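Local coordinates for protein putative ABC transporter subunit, substrate-binding component (Rhodopseudomonas palustris, PDB 4EVQ) that binds 4-hydroxybenzoate and probably delivers it and related benzoate derivatives to an ABC transporter for uptake, at residues 31-43 / 277-290. Residues are numbered along the deposited sequence; the frame is centred on the assembly and turned at random. Where two conformers were deposited one is given.
Sequences PLGEAITRGLELY and SFEAAYKIPPDVFA. With PHB (p-hydroxybenzoic acid), chain H.
Arg38 lies flat along the ring of Tyr282, the two side chains running past each other in opposite directions. Extended from CG to NE, it spreads its methylenes over one face, and Arg38 CD lies 3.7 Å from the centroid of the Tyr282 ring. The guanidinium follows, its plane 16° from that of the ring. Arginine suits this place because its aliphatic stem covers an aromatic face while its charged end still reaches water: one water accepts from NH1 and donates to Tyr282 O. Glu34 covers the opposite guanidinium face, a long pairing of charges alone. A second water joins Tyr282 OH to Glu41 OE1, while Lys60 pairs with the other carboxylate oxygen. With an alanine in place of Tyr282, the Arg38 stem would probably lose its flat support and the guanidinium would be freer to turn.

One turn on, Leu42 packs as a knob into helix 269-282, its branched methyls filling the hole, CD2 against Phe278 and CD1 against Ala281. At the other end of helix 30-46, Leu32 CG makes a CH-pi contact 3.6 Å from the centroid of the Phe289 ring. Phenylalanine suits this place, one face taking the leucine while its edge meets the ligand's O4. Between them Gly39, lacking a side chain, brings its CA 3.5 Å from Ala290 O on helix 288-306. In this periplasmic-binding-protein fold, apolar packing thus adjoins the 4-hydroxybenzoate site, and charges and waters gather around Arg38 and Tyr282.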
loop_
_atom_site.group_PDB
_atom_site.type_symbol
_atom_site.label_atom_id
_atom_site.label_comp_id
_atom_site.label_asym_id
_atom_site.label_seq_id
_atom_site.Cartn_x
_atom_site.Cartn_y
_atom_site.Cartn_z
ATOM N N PRO A 31 -12.659 -2.952 -0.729
ATOM C CA PRO A 31 -12.599 -1.568 -0.240
ATOM C C PRO A 31 -11.298 -0.853 -0.574
ATOM O O PRO A 31 -11.298 0.384 -0.741
ATOM C CB PRO A 31 -12.723 -1.707 1.274
ATOM C CG PRO A 31 -13.263 -3.065 1.475
ATOM C CD PRO A 31 -12.851 -3.908 0.378
ATOM N N LEU A 32 -10.227 -1.630 -0.709
ATOM C CA LEU A 32 -8.932 -1.040 -1.089
ATOM C C LEU A 32 -8.974 -0.666 -2.583
ATOM O O LEU A 32 -8.498 0.391 -2.960
ATOM C CB LEU A 32 -7.784 -2.023 -0.829
ATOM C CG LEU A 32 -7.330 -2.209 0.623
ATOM C CD1 LEU A 32 -8.432 -2.762 1.534
ATOM C CD2 LEU A 32 -6.111 -3.089 0.665
ATOM N N GLY A 33 -9.528 -1.548 -3.431
ATOM C CA GLY A 33 -9.677 -1.199 -4.849
ATOM C C GLY A 33 -10.543 0.035 -5.035
ATOM O O GLY A 33 -10.262 0.901 -5.879
ATOM N N GLU A 34 -11.619 0.108 -4.267
ATOM C CA GLU A 34 -12.488 1.273 -4.268
ATOM C C GLU A 34 -11.733 2.552 -3.852
ATOM O O GLU A 34 -11.842 3.594 -4.507
ATOM C CB GLU A 34 -13.680 1.074 -3.335
ATOM C CG GLU A 34 -14.621 2.291 -3.187
ATOM C CD GLU A 34 -15.724 2.013 -2.197
ATOM O OE1 GLU A 34 -15.459 1.873 -0.985
ATOM O OE2 GLU A 34 -16.873 1.917 -2.644
ATOM N N ALA A 35 -10.987 2.496 -2.746
ATOM C CA ALA A 35 -10.254 3.679 -2.285
ATOM C C ALA A 35 -9.214 4.171 -3.305
ATOM O O ALA A 35 -9.080 5.369 -3.516
ATOM C CB ALA A 35 -9.588 3.366 -0.952
ATOM N N ILE A 36 -8.483 3.245 -3.893
ATOM C CA ILE A 36 -7.468 3.611 -4.899
ATOM C C ILE A 36 -8.137 4.252 -6.098
ATOM O O ILE A 36 -7.650 5.263 -6.628
ATOM C CB ILE A 36 -6.652 2.361 -5.311
ATOM C CG1 ILE A 36 -5.781 1.894 -4.115
ATOM C CG2 ILE A 36 -5.791 2.656 -6.533
ATOM C CD1 ILE A 36 -5.241 0.509 -4.311
ATOM N N THR A 37 -9.226 3.646 -6.561
ATOM C CA THR A 37 -9.934 4.192 -7.710
ATOM C C THR A 37 -10.485 5.601 -7.417
ATOM O O THR A 37 -10.381 6.528 -8.262
ATOM C CB THR A 37 -11.070 3.246 -8.113
ATOM O OG1 THR A 37 -10.527 1.957 -8.433
ATOM C CG2 THR A 37 -11.823 3.747 -9.343
ATOM N N ARG A 38 -11.001 5.778 -6.201
ATOM C CA ARG A 38 -11.489 7.095 -5.780
ATOM C C ARG A 38 -10.390 8.136 -5.755
ATOM O O ARG A 38 -10.570 9.267 -6.237
ATOM C CB ARG A 38 -12.175 7.032 -4.410
ATOM C CG ARG A 38 -13.570 6.379 -4.401
ATOM C CD ARG A 38 -14.036 6.215 -2.977
ATOM N NE ARG A 38 -15.433 5.842 -2.938
ATOM C CZ ARG A 38 -16.138 5.703 -1.823
ATOM N NH1 ARG A 38 -15.547 5.777 -0.630
ATOM N NH2 ARG A 38 -17.460 5.450 -1.912
ATOM N N GLY A 39 -9.251 7.772 -5.197
ATOM C CA GLY A 39 -8.130 8.702 -5.200
ATOM C C GLY A 39 -7.713 9.135 -6.607
ATOM O O GLY A 39 -7.465 10.320 -6.873
ATOM N N LEU A 40 -7.626 8.172 -7.505
ATOM C CA LEU A 40 -7.220 8.462 -8.876
ATOM C C LEU A 40 -8.280 9.294 -9.617
ATOM O O LEU A 40 -7.958 10.265 -10.322
ATOM C CB LEU A 40 -6.939 7.141 -9.573
ATOM C CG LEU A 40 -6.519 7.213 -11.028
ATOM C CD1 LEU A 40 -5.293 8.091 -11.224
ATOM C CD2 LEU A 40 -6.256 5.797 -11.458
ATOM N N GLU A 41 -9.552 8.939 -9.456
ATOM C CA GLU A 41 -10.615 9.688 -10.114
ATOM C C GLU A 41 -10.728 11.101 -9.552
ATOM O O GLU A 41 -11.004 12.050 -10.278
ATOM C CB GLU A 41 -11.951 8.952 -9.970
ATOM C CG GLU A 41 -11.951 7.674 -10.803
ATOM C CD GLU A 41 -13.226 6.836 -10.672
ATOM O OE1 GLU A 41 -13.853 6.807 -9.599
ATOM O OE2 GLU A 41 -13.564 6.164 -11.671
ATOM N N LEU A 42 -10.572 11.239 -8.240
ATOM C CA LEU A 42 -10.623 12.569 -7.642
ATOM C C LEU A 42 -9.496 13.430 -8.180
ATOM O O LEU A 42 -9.674 14.635 -8.449
ATOM C CB LEU A 42 -10.557 12.464 -6.096
ATOM C CG LEU A 42 -10.957 13.733 -5.341
ATOM C CD1 LEU A 42 -12.472 14.023 -5.488
ATOM C CD2 LEU A 42 -10.510 13.628 -3.860
ATOM N N TYR A 43 -8.319 12.855 -8.303
ATOM C CA TYR A 43 -7.216 13.652 -8.880
ATOM C C TYR A 43 -7.534 14.091 -10.286
ATOM O O TYR A 43 -7.319 15.252 -10.631
ATOM C CB TYR A 43 -5.891 12.890 -8.883
ATOM C CG TYR A 43 -4.813 13.762 -9.436
ATOM C CD1 TYR A 43 -4.346 14.832 -8.715
ATOM C CD2 TYR A 43 -4.348 13.577 -10.724
ATOM C CE1 TYR A 43 -3.410 15.704 -9.247
ATOM C CE2 TYR A 43 -3.408 14.442 -11.272
ATOM C CZ TYR A 43 -2.930 15.492 -10.523
ATOM O OH TYR A 43 -1.986 16.349 -11.028
ATOM N N SER A 277 -11.413 17.723 -0.152
ATOM C CA SER A 277 -12.019 17.323 -1.430
ATOM C C SER A 277 -12.568 15.905 -1.395
ATOM O O SER A 277 -13.613 15.610 -1.973
ATOM C CB SER A 277 -10.978 17.423 -2.559
ATOM O OG SER A 277 -10.710 18.772 -2.893
ATOM N N PHE A 278 -11.822 15.002 -0.766
ATOM C CA PHE A 278 -12.230 13.607 -0.686
ATOM C C PHE A 278 -13.477 13.456 0.202
ATOM O O PHE A 278 -14.411 12.735 -0.147
ATOM C CB PHE A 278 -11.061 12.762 -0.202
ATOM C CG PHE A 278 -11.265 11.281 -0.361
ATOM C CD1 PHE A 278 -12.031 10.567 0.528
ATOM C CD2 PHE A 278 -10.698 10.602 -1.436
ATOM C CE1 PHE A 278 -12.202 9.210 0.383
ATOM C CE2 PHE A 278 -10.843 9.269 -1.594
ATOM C CZ PHE A 278 -11.611 8.554 -0.711
ATOM N N GLU A 279 -13.486 14.131 1.345
ATOM C CA GLU A 279 -14.638 14.063 2.248
ATOM C C GLU A 279 -15.866 14.668 1.579
ATOM O O GLU A 279 -16.975 14.163 1.751
ATOM C CB GLU A 279 -14.311 14.740 3.568
ATOM C CG GLU A 279 -13.372 13.866 4.369
ATOM C CD GLU A 279 -12.892 14.404 5.715
ATOM O OE1 GLU A 279 -13.210 15.541 6.060
ATOM O OE2 GLU A 279 -12.147 13.662 6.415
ATOM N N ALA A 280 -15.694 15.768 0.849
ATOM C CA ALA A 280 -16.832 16.356 0.153
ATOM C C ALA A 280 -17.427 15.388 -0.892
ATOM O O ALA A 280 -18.656 15.320 -1.060
ATOM C CB ALA A 280 -16.454 17.699 -0.484
ATOM N N ALA A 281 -16.573 14.634 -1.574
ATOM C CA ALA A 281 -17.034 13.747 -2.629
ATOM C C ALA A 281 -17.590 12.424 -2.091
ATOM O O ALA A 281 -18.589 11.895 -2.623
ATOM C CB ALA A 281 -15.896 13.473 -3.626
ATOM N N TYR A 282 -16.957 11.896 -1.045
ATOM C CA TYR A 282 -17.209 10.526 -0.626
ATOM C C TYR A 282 -17.698 10.368 0.819
ATOM O O TYR A 282 -18.058 9.258 1.203
ATOM C CB TYR A 282 -15.943 9.648 -0.859
ATOM C CG TYR A 282 -15.465 9.679 -2.288
ATOM C CD1 TYR A 282 -16.251 9.189 -3.326
ATOM C CD2 TYR A 282 -14.234 10.202 -2.612
ATOM C CE1 TYR A 282 -15.815 9.242 -4.633
ATOM C CE2 TYR A 282 -13.784 10.231 -3.905
ATOM C CZ TYR A 282 -14.564 9.757 -4.911
ATOM O OH TYR A 282 -14.076 9.830 -6.213
ATOM N N LYS A 283 -17.671 11.444 1.608
ATOM C CA LYS A 283 -18.254 11.475 2.977
ATOM C C LYS A 283 -17.555 10.587 4.026
ATOM O O LYS A 283 -18.119 10.287 5.098
ATOM C CB LYS A 283 -19.763 11.147 2.949
ATOM C CG LYS A 283 -20.546 11.919 1.854
ATOM C CD LYS A 283 -20.241 13.410 1.888
ATOM C CE LYS A 283 -21.190 14.206 0.998
ATOM N NZ LYS A 283 -21.337 13.565 -0.341
ATOM N N ILE A 284 -16.345 10.150 3.710
ATOM C CA ILE A 284 -15.468 9.509 4.649
ATOM C C ILE A 284 -14.069 10.060 4.411
ATOM O O ILE A 284 -13.741 10.544 3.331
ATOM C CB ILE A 284 -15.430 7.957 4.528
ATOM C CG1 ILE A 284 -14.902 7.522 3.154
ATOM C CG2 ILE A 284 -16.833 7.326 4.785
ATOM C CD1 ILE A 284 -14.725 5.982 3.039
ATOM N N PRO A 285 -13.213 9.982 5.413
ATOM C CA PRO A 285 -11.832 10.407 5.191
ATOM C C PRO A 285 -11.134 9.485 4.198
ATOM O O PRO A 285 -11.423 8.275 4.127
ATOM C CB PRO A 285 -11.191 10.280 6.557
ATOM C CG PRO A 285 -12.293 10.148 7.515
ATOM C CD PRO A 285 -13.475 9.613 6.818
ATOM N N PRO A 286 -10.171 10.051 3.442
ATOM C CA PRO A 286 -9.312 9.164 2.669
ATOM C C PRO A 286 -8.348 8.414 3.554
ATOM O O PRO A 286 -7.920 8.941 4.576
ATOM C CB PRO A 286 -8.556 10.108 1.760
ATOM C CG PRO A 286 -8.516 11.414 2.528
ATOM C CD PRO A 286 -9.770 11.453 3.360
ATOM N N ASP A 287 -8.025 7.191 3.189
ATOM C CA ASP A 287 -6.966 6.435 3.853
ATOM C C ASP A 287 -5.766 6.311 2.939
ATOM O O ASP A 287 -5.701 6.932 1.854
ATOM C CB ASP A 287 -7.484 5.090 4.359
ATOM C CG ASP A 287 -7.956 4.200 3.268
ATOM O OD1 ASP A 287 -7.687 4.440 2.094
ATOM O OD2 ASP A 287 -8.663 3.201 3.570
ATOM N N VAL A 288 -4.792 5.523 3.366
ATOM C CA VAL A 288 -3.522 5.422 2.623
ATOM C C VAL A 288 -3.747 4.938 1.213
ATOM O O VAL A 288 -2.994 5.323 0.308
ATOM C CB VAL A 288 -2.503 4.525 3.390
ATOM C CG1 VAL A 288 -2.927 3.062 3.422
ATOM C CG2 VAL A 288 -1.078 4.709 2.837
ATOM N N PHE A 289 -4.735 4.072 0.984
ATOM C CA PHE A 289 -4.987 3.534 -0.338
ATOM C C PHE A 289 -5.467 4.621 -1.251
ATOM O O PHE A 289 -5.018 4.722 -2.428
ATOM C CB PHE A 289 -5.973 2.362 -0.207
ATOM C CG PHE A 289 -5.542 1.366 0.833
ATOM C CD1 PHE A 289 -4.463 0.550 0.621
ATOM C CD2 PHE A 289 -6.241 1.236 2.019
ATOM C CE1 PHE A 289 -4.018 -0.332 1.597
ATOM C CE2 PHE A 289 -5.858 0.351 2.980
ATOM C CZ PHE A 289 -4.746 -0.424 2.788
ATOM N N ALA A 290 -6.357 5.485 -0.766
ATOM C CA ALA A 290 -6.772 6.647 -1.548
ATOM C C ALA A 290 -5.618 7.580 -1.866
ATOM O O ALA A 290 -5.528 8.082 -2.998
ATOM C CB ALA A 290 -7.859 7.390 -0.830
HETATM C "C1'" PHB H . -0.307 -6.716 -0.693
HETATM O "O1'" PHB H . -0.748 -7.845 -1.010
HETATM O "O2'" PHB H . 0.811 -6.254 -1.151
HETATM C C1 PHB H . -1.040 -5.819 0.224
HETATM C C2 PHB H . -2.421 -5.962 0.360
HETATM C C3 PHB H . -3.112 -5.136 1.232
HETATM C C4 PHB H . -2.439 -4.208 1.957
HETATM C C5 PHB H . -1.074 -4.032 1.822
HETATM C C6 PHB H . -0.403 -4.850 0.963
HETATM O O4 PHB H . -3.093 -3.399 2.812
HETATM O O HOH W 1 -17.928 6.345 1.021
HETATM O O HOH W 2 -15.456 8.268 -7.941
#